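Local coordinates for protein AcrVIA1 (PDB 6VRB) that probably inhibits the type VI-A CRISPR nuclease Cas13a by binding its guide-RNA complex, at residues Asn66-His72 against Glu109-Cys115; Ser60-Lys65 against Leu121-Val127; Trp50-Trp54 against Leu74-Glu78. All blocks are in the same frame, centred on the assembly; numbering follows the deposited sequence.

Contact 1. Residues Asn66-His72 against Glu109-Cys115; sequences NYSFRCH and ELFVEVC. With nucleotides of chain A.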
loop_
_atom_site.group_PDB
_atom_site.type_symbol
_atom_site.label_atom_id
_atom_site.label_comp_id
_atom_site.label_asym_id
_atom_site.label_seq_id
_atom_site.Cartn_x
_atom_site.Cartn_y
_atom_site.Cartn_z
ATOM N N ASN C 66 -20.173 -19.225 -1.553
ATOM C CA ASN C 66 -19.074 -19.195 -2.516
ATOM C C ASN C 66 -19.007 -20.474 -3.337
ATOM O O ASN C 66 -17.946 -21.090 -3.444
ATOM C CB ASN C 66 -17.765 -18.916 -1.790
ATOM C CG ASN C 66 -16.776 -18.202 -2.655
ATOM O OD1 ASN C 66 -17.015 -17.990 -3.840
ATOM N ND2 ASN C 66 -15.679 -17.764 -2.061
ATOM N N TYR C 67 -20.160 -20.862 -3.904
ATOM C CA TYR C 67 -20.470 -22.105 -4.620
ATOM C C TYR C 67 -19.391 -22.604 -5.567
ATOM O O TYR C 67 -19.086 -23.797 -5.608
ATOM C CB TYR C 67 -21.751 -21.910 -5.435
ATOM C CG TYR C 67 -22.290 -23.144 -6.137
ATOM C CD1 TYR C 67 -23.102 -24.042 -5.467
ATOM C CD2 TYR C 67 -22.008 -23.395 -7.475
ATOM C CE1 TYR C 67 -23.607 -25.159 -6.092
ATOM C CE2 TYR C 67 -22.498 -24.515 -8.106
ATOM C CZ TYR C 67 -23.302 -25.390 -7.409
ATOM O OH TYR C 67 -23.804 -26.504 -8.034
ATOM N N SER C 68 -18.806 -21.686 -6.322
ATOM C CA SER C 68 -17.850 -21.995 -7.373
ATOM C C SER C 68 -16.722 -20.994 -7.214
ATOM O O SER C 68 -16.587 -20.431 -6.128
ATOM C CB SER C 68 -18.495 -21.915 -8.754
ATOM O OG SER C 68 -17.550 -22.165 -9.773
ATOM N N PHE C 69 -15.879 -20.804 -8.231
ATOM C CA PHE C 69 -14.737 -19.906 -8.074
ATOM C C PHE C 69 -15.141 -18.457 -7.827
ATOM O O PHE C 69 -14.897 -17.935 -6.736
ATOM C CB PHE C 69 -13.795 -19.999 -9.274
ATOM C CG PHE C 69 -12.719 -18.948 -9.273
ATOM C CD1 PHE C 69 -11.835 -18.837 -8.215
ATOM C CD2 PHE C 69 -12.563 -18.102 -10.353
ATOM C CE1 PHE C 69 -10.863 -17.874 -8.213
ATOM C CE2 PHE C 69 -11.583 -17.151 -10.358
ATOM C CZ PHE C 69 -10.731 -17.038 -9.286
ATOM N N ARG C 70 -15.758 -17.791 -8.791
ATOM C CA ARG C 70 -16.322 -16.476 -8.509
ATOM C C ARG C 70 -17.786 -16.518 -8.911
ATOM O O ARG C 70 -18.190 -16.010 -9.955
ATOM C CB ARG C 70 -15.558 -15.372 -9.224
ATOM C CG ARG C 70 -14.155 -15.224 -8.720
ATOM C CD ARG C 70 -13.455 -14.028 -9.297
ATOM N NE ARG C 70 -13.992 -12.802 -8.727
ATOM C CZ ARG C 70 -13.654 -11.581 -9.113
ATOM N NH1 ARG C 70 -12.769 -11.408 -10.079
ATOM N NH2 ARG C 70 -14.204 -10.531 -8.533
ATOM N N CYS C 71 -18.597 -17.089 -8.024
ATOM C CA CYS C 71 -19.988 -17.351 -8.359
ATOM C C CYS C 71 -20.754 -17.625 -7.078
ATOM O O CYS C 71 -20.400 -18.544 -6.339
ATOM C CB CYS C 71 -20.082 -18.539 -9.316
ATOM S SG CYS C 71 -21.620 -18.676 -10.209
ATOM N N HIS C 72 -21.780 -16.826 -6.806
ATOM C CA HIS C 72 -22.727 -17.136 -5.752
ATOM C C HIS C 72 -24.013 -17.672 -6.383
ATOM O O HIS C 72 -24.368 -17.310 -7.505
ATOM C CB HIS C 72 -23.048 -15.894 -4.918
ATOM C CG HIS C 72 -21.852 -15.103 -4.469
ATOM N ND1 HIS C 72 -20.953 -15.553 -3.531
ATOM C CD2 HIS C 72 -21.466 -13.844 -4.772
ATOM C CE1 HIS C 72 -20.040 -14.629 -3.309
ATOM N NE2 HIS C 72 -20.331 -13.578 -4.047
ATOM N N GLU C 109 -14.861 -4.900 -3.691
ATOM C CA GLU C 109 -15.630 -5.072 -4.913
ATOM C C GLU C 109 -17.028 -5.615 -4.612
ATOM O O GLU C 109 -17.347 -5.988 -3.485
ATOM C CB GLU C 109 -14.880 -6.001 -5.860
ATOM C CG GLU C 109 -14.624 -7.362 -5.250
ATOM C CD GLU C 109 -13.849 -8.286 -6.155
ATOM O OE1 GLU C 109 -13.504 -7.874 -7.281
ATOM O OE2 GLU C 109 -13.587 -9.431 -5.737
ATOM N N LEU C 110 -17.872 -5.660 -5.652
ATOM C CA LEU C 110 -19.201 -6.250 -5.509
ATOM C C LEU C 110 -19.189 -7.741 -5.242
ATOM O O LEU C 110 -20.196 -8.259 -4.776
ATOM C CB LEU C 110 -20.082 -6.031 -6.734
ATOM C CG LEU C 110 -20.950 -4.795 -6.855
ATOM C CD1 LEU C 110 -21.638 -4.826 -8.194
ATOM C CD2 LEU C 110 -21.981 -4.804 -5.750
ATOM N N PHE C 111 -18.111 -8.459 -5.541
ATOM C CA PHE C 111 -18.120 -9.874 -5.196
ATOM C C PHE C 111 -17.950 -10.072 -3.691
ATOM O O PHE C 111 -18.290 -11.133 -3.159
ATOM C CB PHE C 111 -17.041 -10.610 -5.986
ATOM C CG PHE C 111 -17.088 -12.090 -5.822
ATOM C CD1 PHE C 111 -18.059 -12.833 -6.452
ATOM C CD2 PHE C 111 -16.179 -12.735 -5.010
ATOM C CE1 PHE C 111 -18.100 -14.192 -6.295
ATOM C CE2 PHE C 111 -16.224 -14.090 -4.846
ATOM C CZ PHE C 111 -17.189 -14.817 -5.474
ATOM N N VAL C 112 -17.471 -9.052 -2.991
ATOM C CA VAL C 112 -17.275 -9.118 -1.552
ATOM C C VAL C 112 -18.349 -8.335 -0.812
ATOM O O VAL C 112 -18.830 -8.750 0.244
ATOM C CB VAL C 112 -15.858 -8.607 -1.221
ATOM C CG1 VAL C 112 -15.569 -8.720 0.259
ATOM C CG2 VAL C 112 -14.829 -9.361 -2.040
ATOM N N GLU C 113 -18.760 -7.192 -1.361
ATOM C CA GLU C 113 -19.675 -6.313 -0.647
ATOM C C GLU C 113 -21.125 -6.758 -0.724
ATOM O O GLU C 113 -21.920 -6.370 0.134
ATOM C CB GLU C 113 -19.562 -4.887 -1.181
ATOM C CG GLU C 113 -18.263 -4.198 -0.854
ATOM C CD GLU C 113 -18.081 -3.955 0.630
ATOM O OE1 GLU C 113 -19.085 -3.790 1.351
ATOM O OE2 GLU C 113 -16.920 -3.905 1.082
ATOM N N VAL C 114 -21.497 -7.554 -1.729
ATOM C CA VAL C 114 -22.903 -7.904 -1.902
ATOM C C VAL C 114 -23.331 -9.008 -0.952
ATOM O O VAL C 114 -24.531 -9.277 -0.824
ATOM C CB VAL C 114 -23.171 -8.308 -3.364
ATOM C CG1 VAL C 114 -22.768 -9.748 -3.608
ATOM C CG2 VAL C 114 -24.605 -8.013 -3.785
ATOM N N CYS C 115 -22.384 -9.627 -0.247
ATOM C CA CYS C 115 -22.715 -10.683 0.699
ATOM C C CYS C 115 -23.486 -10.150 1.897
ATOM O O CYS C 115 -24.191 -10.908 2.568
ATOM C CB CYS C 115 -21.438 -11.377 1.153
ATOM S SG CYS C 115 -20.610 -12.266 -0.158
ATOM P P A A 47 -5.821 -20.108 -16.116
ATOM O OP1 A A 47 -5.035 -19.524 -17.215
ATOM O OP2 A A 47 -6.073 -19.361 -14.873
ATOM O "O5'" A A 47 -7.247 -20.398 -16.723
ATOM C "C5'" A A 47 -8.255 -19.406 -16.668
ATOM C "C4'" A A 47 -9.581 -20.010 -16.313
ATOM O "O4'" A A 47 -9.456 -20.687 -15.039
ATOM C "C3'" A A 47 -10.716 -19.011 -16.172
ATOM O "O3'" A A 47 -11.899 -19.527 -16.770
ATOM C "C2'" A A 47 -10.894 -18.869 -14.664
ATOM O "O2'" A A 47 -12.214 -18.593 -14.261
ATOM C "C1'" A A 47 -10.434 -20.219 -14.140
ATOM N N9 A A 47 -9.816 -20.114 -12.820
ATOM C C8 A A 47 -8.811 -19.267 -12.440
ATOM N N7 A A 47 -8.453 -19.375 -11.190
ATOM C C5 A A 47 -9.293 -20.358 -10.719
ATOM C C6 A A 47 -9.431 -20.937 -9.457
ATOM N N6 A A 47 -8.685 -20.596 -8.410
ATOM N N1 A A 47 -10.357 -21.900 -9.307
ATOM C C2 A A 47 -11.108 -22.243 -10.363
ATOM N N3 A A 47 -11.076 -21.767 -11.600
ATOM C C4 A A 47 -10.138 -20.823 -11.705
ATOM P P C A 48 -12.431 -18.866 -18.133
ATOM O OP1 C A 48 -13.836 -19.290 -18.331
ATOM O OP2 C A 48 -11.444 -19.111 -19.202
ATOM O "O5'" C A 48 -12.422 -17.305 -17.822
ATOM C "C5'" C A 48 -13.502 -16.717 -17.107
ATOM C "C4'" C A 48 -13.237 -15.285 -16.711
ATOM O "O4'" C A 48 -12.559 -15.226 -15.428
ATOM C "C3'" C A 48 -12.413 -14.438 -17.674
ATOM O "O3'" C A 48 -12.946 -13.119 -17.679
ATOM C "C2'" C A 48 -11.048 -14.399 -16.997
ATOM O "O2'" C A 48 -10.250 -13.289 -17.345
ATOM C "C1'" C A 48 -11.447 -14.368 -15.528
ATOM N N1 C A 48 -10.416 -14.846 -14.601
ATOM C C2 C A 48 -10.521 -14.461 -13.266
ATOM O O2 C A 48 -11.476 -13.750 -12.925
ATOM N N3 C A 48 -9.589 -14.877 -12.385
ATOM C C4 C A 48 -8.584 -15.638 -12.807
ATOM N N4 C A 48 -7.682 -16.028 -11.906
ATOM C C5 C A 48 -8.448 -16.040 -14.163
ATOM C C6 C A 48 -9.377 -15.620 -15.026
#
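His72 and Phe111 lie against each other as an offset stack, ring centroids 4.3 Å apart and planes turned by 15°, and this is the tight heart of the contact. The imidazole is displaced so that NE2 sits over the rim of the phenyl ring, 3.2 Å from Phe111 CE1. From there NE2 also donates a weak hydrogen bond to Phe111 O (3.3 Å), which lies at the edge of the imidazole in its plane. Phe111 reaches into the 66-72 loop because its CG is held anti to N (chi1 -173°), and Arg70 CB of that loop packs over the ring face opposite His72. Cys115 SG approaches the imidazole obliquely, 4.0 Å from His72 CE1.

The loop joins antiparallel strands 59-62 and 73-78, while Glu109 occupies the N-cap position of the short helix 110-113; Glu109 O takes the amides of both Val112 and Glu113.

Away from the rings, packing gives way to a looser, partly exposed charged fringe. Arg70 bends at chi3 (72°) to bring NH2 within 3.0 Å of Glu109 OE1, a salt bridge whose hydrogen bond is weak. On this side the loop meets RNA: the base of A47 of chain A lies over one face of Phe69, C48 of chain A offers N3 to the ring's edge, and Arg70 CG covers the opposite face. Ser68 OG hydrogen-bonds to the backbone of the other protein chain.

Contact 2. Residues Ser60-Lys65 against Leu121-Val127; sequences SLVFWK and LADVTVV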
loop_
_atom_site.group_PDB
_atom_site.type_symbol
_atom_site.label_atom_id
_atom_site.label_comp_id
_atom_site.label_asym_id
_atom_site.label_seq_id
_atom_site.Cartn_x
_atom_site.Cartn_y
_atom_site.Cartn_z
ATOM N N SER C 60 -38.760 -19.745 0.395
ATOM C CA SER C 60 -37.552 -19.587 1.246
ATOM C C SER C 60 -36.335 -19.393 0.335
ATOM O O SER C 60 -36.187 -20.181 -0.616
ATOM C CB SER C 60 -37.377 -20.777 2.145
ATOM O OG SER C 60 -37.419 -21.982 1.395
ATOM N N LEU C 61 -35.489 -18.400 0.628
ATOM C CA LEU C 61 -34.342 -18.127 -0.224
ATOM C C LEU C 61 -33.084 -18.672 0.441
ATOM O O LEU C 61 -32.914 -18.541 1.654
ATOM C CB LEU C 61 -34.202 -16.623 -0.483
ATOM C CG LEU C 61 -33.123 -16.120 -1.439
ATOM C CD1 LEU C 61 -33.397 -16.585 -2.833
ATOM C CD2 LEU C 61 -33.039 -14.624 -1.410
ATOM N N VAL C 62 -32.216 -19.304 -0.349
ATOM C CA VAL C 62 -30.969 -19.896 0.128
ATOM C C VAL C 62 -29.822 -19.241 -0.623
ATOM O O VAL C 62 -29.864 -19.146 -1.852
ATOM C CB VAL C 62 -30.954 -21.425 -0.077
ATOM C CG1 VAL C 62 -29.607 -22.013 0.289
ATOM C CG2 VAL C 62 -32.047 -22.082 0.734
ATOM N N PHE C 63 -28.791 -18.803 0.107
ATOM C CA PHE C 63 -27.733 -18.002 -0.504
ATOM C C PHE C 63 -26.583 -18.832 -1.076
ATOM O O PHE C 63 -26.170 -18.555 -2.203
ATOM C CB PHE C 63 -27.249 -16.938 0.495
ATOM C CG PHE C 63 -26.013 -16.182 0.068
ATOM C CD1 PHE C 63 -25.910 -15.607 -1.186
ATOM C CD2 PHE C 63 -25.025 -15.906 0.991
ATOM C CE1 PHE C 63 -24.780 -14.925 -1.552
ATOM C CE2 PHE C 63 -23.914 -15.182 0.635
ATOM C CZ PHE C 63 -23.795 -14.686 -0.634
ATOM N N TRP C 64 -26.057 -19.815 -0.338
ATOM C CA TRP C 64 -24.960 -20.694 -0.769
ATOM C C TRP C 64 -23.739 -19.898 -1.206
ATOM O O TRP C 64 -23.473 -19.838 -2.407
ATOM C CB TRP C 64 -25.318 -21.623 -1.936
ATOM C CG TRP C 64 -24.431 -22.848 -1.980
ATOM C CD1 TRP C 64 -23.101 -22.899 -2.268
ATOM C CD2 TRP C 64 -24.858 -24.205 -1.880
ATOM N NE1 TRP C 64 -22.652 -24.188 -2.243
ATOM C CE2 TRP C 64 -23.720 -25.013 -2.029
ATOM C CE3 TRP C 64 -26.089 -24.815 -1.655
ATOM C CZ2 TRP C 64 -23.775 -26.395 -1.957
ATOM C CZ3 TRP C 64 -26.138 -26.189 -1.579
ATOM C CH2 TRP C 64 -24.988 -26.964 -1.734
ATOM N N LYS C 65 -23.044 -19.267 -0.261
ATOM C CA LYS C 65 -22.130 -18.153 -0.498
ATOM C C LYS C 65 -21.119 -18.298 -1.628
ATOM O O LYS C 65 -21.233 -17.589 -2.624
ATOM C CB LYS C 65 -21.387 -17.832 0.790
ATOM C CG LYS C 65 -20.473 -16.647 0.662
ATOM C CD LYS C 65 -20.002 -16.201 2.011
ATOM C CE LYS C 65 -19.071 -15.026 1.892
ATOM N NZ LYS C 65 -18.644 -14.541 3.222
ATOM N N LEU C 121 -31.346 -10.785 2.553
ATOM C CA LEU C 121 -32.407 -11.259 1.678
ATOM C C LEU C 121 -32.774 -12.704 1.969
ATOM O O LEU C 121 -33.954 -13.064 1.944
ATOM C CB LEU C 121 -31.994 -11.128 0.214
ATOM C CG LEU C 121 -31.885 -9.747 -0.422
ATOM C CD1 LEU C 121 -31.326 -9.872 -1.818
ATOM C CD2 LEU C 121 -33.246 -9.105 -0.470
ATOM N N ALA C 122 -31.783 -13.546 2.230
ATOM C CA ALA C 122 -32.009 -14.980 2.306
ATOM C C ALA C 122 -32.365 -15.389 3.729
ATOM O O ALA C 122 -32.256 -14.611 4.677
ATOM C CB ALA C 122 -30.784 -15.732 1.804
ATOM N N ASP C 123 -32.792 -16.631 3.885
ATOM C CA ASP C 123 -33.029 -17.242 5.184
ATOM C C ASP C 123 -31.886 -18.141 5.618
ATOM O O ASP C 123 -31.536 -18.165 6.799
ATOM C CB ASP C 123 -34.318 -18.066 5.150
ATOM C CG ASP C 123 -35.541 -17.220 4.912
ATOM O OD1 ASP C 123 -35.541 -16.041 5.320
ATOM O OD2 ASP C 123 -36.503 -17.730 4.306
ATOM N N VAL C 124 -31.293 -18.875 4.681
ATOM C CA VAL C 124 -30.251 -19.857 4.948
ATOM C C VAL C 124 -29.060 -19.495 4.073
ATOM O O VAL C 124 -29.239 -19.149 2.904
ATOM C CB VAL C 124 -30.741 -21.289 4.639
ATOM C CG1 VAL C 124 -29.674 -22.326 4.921
ATOM C CG2 VAL C 124 -31.999 -21.615 5.412
ATOM N N THR C 125 -27.852 -19.541 4.633
ATOM C CA THR C 125 -26.651 -19.489 3.813
ATOM C C THR C 125 -25.871 -20.786 3.975
ATOM O O THR C 125 -25.929 -21.439 5.018
ATOM C CB THR C 125 -25.744 -18.300 4.151
ATOM O OG1 THR C 125 -25.129 -18.500 5.420
ATOM C CG2 THR C 125 -26.537 -17.021 4.205
ATOM N N VAL C 126 -25.159 -21.164 2.920
ATOM C CA VAL C 126 -24.365 -22.386 2.875
ATOM C C VAL C 126 -22.934 -21.972 2.577
ATOM O O VAL C 126 -22.696 -21.200 1.646
ATOM C CB VAL C 126 -24.893 -23.365 1.812
ATOM C CG1 VAL C 126 -24.025 -24.590 1.727
ATOM C CG2 VAL C 126 -26.323 -23.751 2.105
ATOM N N VAL C 127 -21.988 -22.550 3.324
ATOM C CA VAL C 127 -20.537 -22.254 3.135
ATOM C C VAL C 127 -19.736 -23.553 3.277
ATOM O O VAL C 127 -19.512 -23.979 4.424
ATOM C CB VAL C 127 -20.050 -21.191 4.136
ATOM C CG1 VAL C 127 -18.607 -21.433 4.548
ATOM C CG2 VAL C 127 -20.222 -19.783 3.591
#
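Leu61 and Asp123 open the backbone pairing between residues 60-65 and 121-127, which run in the same direction. Leu61 O takes a hydrogen bond from Asp123 N (2.9 Å) and a weak one from Val124 N. Farther along, Phe63 N gives to Val124 O at 2.9 Å, and Lys65 N gives to Val126 O. Val62 faces Val124 as the single beta bridge, its CA also making a CA-H...O contact with Val124 O.

Two aromatic rings add contacts in the second half of the pairing. Val126 CG1 lies over the face of the Trp64 indole, a CH-pi contact 3.8 Å from the centroid of the six-membered ring and 14° off its normal. Phe63 is met differently: Thr125 CG2 comes at the ring's edge, 3.7 Å from Phe63 CD2, while Lys65 CA lies over one face of that ring.

Purely aliphatic packing fills in the rest. Val62 and Val124 lie side by side, and Val62 CG1 also reaches Val126 CG2 at 4.1 Å. Leu61 holds its CG anti to the backbone N (chi1 -175°), which lays CG 4.0 Å from Ala122 CB and takes CD2 to Leu121 CB. The Lys65 and Val127 side chains lie side by side, Lys65 CB 3.6 Å from Val127 CG2. Polar side chains add little across the pairing; Ser60 OG turns to Ile77 O instead. Helix 163-175 packs on Val62 and Val124.

Strand 59-62 is the outer strand of an antiparallel sheet with 73-78 and 83-87, and 124-126 pairs antiparallel with 140-142, so this short parallel pairing, with one bridge to the weakly bonded strand 124-126 and strand axes 22° apart, joins two antiparallel units in the manner of a mixed beta sheet.

Contact 3. Residues Trp50-Trp54 against Leu74-Glu78; sequences WFEMW and LFVIE
Val76 pushes both its methyls into the last turn of helix 44-53, at Trp50 and Met53, and Trp54 just after it, CG1 meeting Met53 CB at 3.6 Å and CG2 meeting the Trp50 indole and Trp54 CB. Strand 73-78 directs Leu74 and Val76 toward the helix, while Phe75 and Ile77, alternating with them, point away.

The Trp50 side chain carries much of the contact. Its CB makes no approach to the strand; holding CG anti to the backbone N (chi1 -171°) swings the ring across instead. CD1 comes just within touch of Val76 CG2. NE1 then meets two partners, the same methyl and Leu74 O, to which it makes a weak hydrogen bond of 3.4 Å with an N-H...O angle of 130°. Next, CE2 lies 3.5 Å from Val76 CG2, and CZ2 still touches that methyl and reaches Leu74 CB at 3.9 Å. CE3 sits over the centre of the Phe51 ring, and CH2 lies over one face of Trp54, toward its rim; Leu61 and Ile86 of the sheet also pack on Trp50.

At the other end, Glu78 bends at chi2 (62°), bringing OE1 3.5 Å from Met53 CB. Helix 44-53 is thus set on one face of the antiparallel sheet mainly by apolar packing, with a single weak polar bond across it; the adhesion comes from buried hydrocarbon and aromatic surface rather than from hydrogen bonding.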
loop_
_atom_site.group_PDB
_atom_site.type_symbol
_atom_site.label_atom_id
_atom_site.label_comp_id
_atom_site.label_asym_id
_atom_site.label_seq_id
_atom_site.Cartn_x
_atom_site.Cartn_y
_atom_site.Cartn_z
ATOM N N TRP C 50 -37.688 -18.236 -12.024
ATOM C CA TRP C 50 -37.026 -17.980 -10.749
ATOM C C TRP C 50 -37.603 -16.746 -10.075
ATOM O O TRP C 50 -37.785 -16.731 -8.854
ATOM C CB TRP C 50 -35.522 -17.796 -10.935
ATOM C CG TRP C 50 -34.771 -17.753 -9.630
ATOM C CD1 TRP C 50 -34.319 -18.810 -8.905
ATOM C CD2 TRP C 50 -34.499 -16.593 -8.846
ATOM N NE1 TRP C 50 -33.715 -18.376 -7.754
ATOM C CE2 TRP C 50 -33.828 -17.016 -7.689
ATOM C CE3 TRP C 50 -34.741 -15.232 -9.021
ATOM C CZ2 TRP C 50 -33.396 -16.129 -6.722
ATOM C CZ3 TRP C 50 -34.316 -14.354 -8.061
ATOM C CH2 TRP C 50 -33.645 -14.802 -6.926
ATOM N N PHE C 51 -37.901 -15.699 -10.847
ATOM C CA PHE C 51 -38.552 -14.512 -10.297
ATOM C C PHE C 51 -40.065 -14.661 -10.208
ATOM O O PHE C 51 -40.804 -13.717 -10.490
ATOM C CB PHE C 51 -38.212 -13.316 -11.178
ATOM C CG PHE C 51 -36.795 -12.858 -11.102
ATOM C CD1 PHE C 51 -36.401 -11.949 -10.144
ATOM C CD2 PHE C 51 -35.865 -13.309 -12.014
ATOM C CE1 PHE C 51 -35.099 -11.515 -10.088
ATOM C CE2 PHE C 51 -34.562 -12.880 -11.959
ATOM C CZ PHE C 51 -34.178 -11.981 -10.995
ATOM N N GLU C 52 -40.544 -15.808 -9.789
ATOM C CA GLU C 52 -41.960 -16.025 -9.544
ATOM C C GLU C 52 -42.212 -16.762 -8.245
ATOM O O GLU C 52 -43.230 -16.512 -7.594
ATOM C CB GLU C 52 -42.578 -16.815 -10.707
ATOM C CG GLU C 52 -44.088 -16.948 -10.682
ATOM C CD GLU C 52 -44.623 -17.722 -11.873
ATOM O OE1 GLU C 52 -43.809 -18.187 -12.698
ATOM O OE2 GLU C 52 -45.861 -17.863 -11.984
ATOM N N MET C 53 -41.353 -17.747 -7.969
ATOM C CA MET C 53 -41.363 -18.466 -6.671
ATOM C C MET C 53 -40.882 -17.475 -5.608
ATOM O O MET C 53 -41.491 -17.412 -4.525
ATOM C CB MET C 53 -40.405 -19.660 -6.717
ATOM C CG MET C 53 -40.792 -20.703 -7.745
ATOM S SD MET C 53 -39.732 -22.167 -7.677
ATOM C CE MET C 53 -38.201 -21.500 -8.326
ATOM N N TRP C 54 -39.841 -16.706 -5.950
ATOM C CA TRP C 54 -39.231 -15.695 -5.045
ATOM C C TRP C 54 -40.248 -14.596 -4.732
ATOM O O TRP C 54 -40.389 -14.241 -3.547
ATOM C CB TRP C 54 -37.972 -15.115 -5.704
ATOM C CG TRP C 54 -37.288 -14.044 -4.911
ATOM C CD1 TRP C 54 -36.730 -14.170 -3.672
ATOM C CD2 TRP C 54 -37.066 -12.680 -5.310
ATOM N NE1 TRP C 54 -36.191 -12.979 -3.270
ATOM C CE2 TRP C 54 -36.378 -12.047 -4.254
ATOM C CE3 TRP C 54 -37.382 -11.933 -6.449
ATOM C CZ2 TRP C 54 -36.005 -10.705 -4.308
ATOM C CZ3 TRP C 54 -37.013 -10.608 -6.500
ATOM C CH2 TRP C 54 -36.334 -10.004 -5.442
ATOM N N LEU C 74 -28.033 -18.184 -5.703
ATOM C CA LEU C 74 -29.266 -17.964 -4.955
ATOM C C LEU C 74 -30.289 -19.046 -5.284
ATOM O O LEU C 74 -30.670 -19.203 -6.444
ATOM C CB LEU C 74 -29.823 -16.590 -5.303
ATOM C CG LEU C 74 -28.895 -15.430 -4.970
ATOM C CD1 LEU C 74 -29.438 -14.158 -5.548
ATOM C CD2 LEU C 74 -28.732 -15.306 -3.475
ATOM N N PHE C 75 -30.760 -19.777 -4.277
ATOM C CA PHE C 75 -31.741 -20.841 -4.468
ATOM C C PHE C 75 -33.064 -20.434 -3.835
ATOM O O PHE C 75 -33.079 -19.897 -2.724
ATOM C CB PHE C 75 -31.260 -22.160 -3.858
ATOM C CG PHE C 75 -30.131 -22.808 -4.607
ATOM C CD1 PHE C 75 -30.381 -23.603 -5.710
ATOM C CD2 PHE C 75 -28.824 -22.621 -4.207
ATOM C CE1 PHE C 75 -29.344 -24.200 -6.401
ATOM C CE2 PHE C 75 -27.783 -23.209 -4.898
ATOM C CZ PHE C 75 -28.044 -23.998 -5.992
ATOM N N VAL C 76 -34.170 -20.705 -4.526
ATOM C CA VAL C 76 -35.511 -20.512 -3.979
ATOM C C VAL C 76 -36.151 -21.873 -3.779
ATOM O O VAL C 76 -36.303 -22.639 -4.736
ATOM C CB VAL C 76 -36.389 -19.649 -4.896
ATOM C CG1 VAL C 76 -37.771 -19.557 -4.321
ATOM C CG2 VAL C 76 -35.826 -18.278 -5.041
ATOM N N ILE C 77 -36.553 -22.168 -2.551
ATOM C CA ILE C 77 -37.215 -23.421 -2.223
ATOM C C ILE C 77 -38.694 -23.145 -2.009
ATOM O O ILE C 77 -39.066 -22.342 -1.145
ATOM C CB ILE C 77 -36.589 -24.084 -0.988
ATOM C CG1 ILE C 77 -35.138 -24.453 -1.283
ATOM C CG2 ILE C 77 -37.372 -25.309 -0.610
ATOM C CD1 ILE C 77 -34.367 -24.883 -0.077
ATOM N N GLU C 78 -39.535 -23.809 -2.792
ATOM C CA GLU C 78 -40.977 -23.643 -2.725
ATOM C C GLU C 78 -41.494 -24.495 -1.562
ATOM O O GLU C 78 -40.746 -25.271 -0.965
ATOM C CB GLU C 78 -41.569 -23.973 -4.100
ATOM C CG GLU C 78 -43.054 -23.671 -4.349
ATOM C CD GLU C 78 -43.395 -22.198 -4.243
ATOM O OE1 GLU C 78 -42.516 -21.354 -4.499
ATOM O OE2 GLU C 78 -44.551 -21.883 -3.893
#

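Overall arrangement
The three contacts follow strands 59-62 and 73-78 and the RNA-touching loop between them; contact 2 lies nearest the middle of the chain. Contact 1 touches A47 and C48 of chain A directly; contact 3 comes within about 7 Å of the nucleic acid at nearest atoms, and contact 2 within about 13 Å. Between centres, contacts 1 and 2 are 13 Å apart and meet where Phe63 packs on His72 and Cys115. Contacts 2 and 3, 11 Å apart, share the sheet: Ser60 O and Ile77 N (2.8 Å) probably hydrogen-bond. Contacts 1 and 3, 19 Å apart, are connected by the chain, since strand 73-78 directly continues the 66-72 loop.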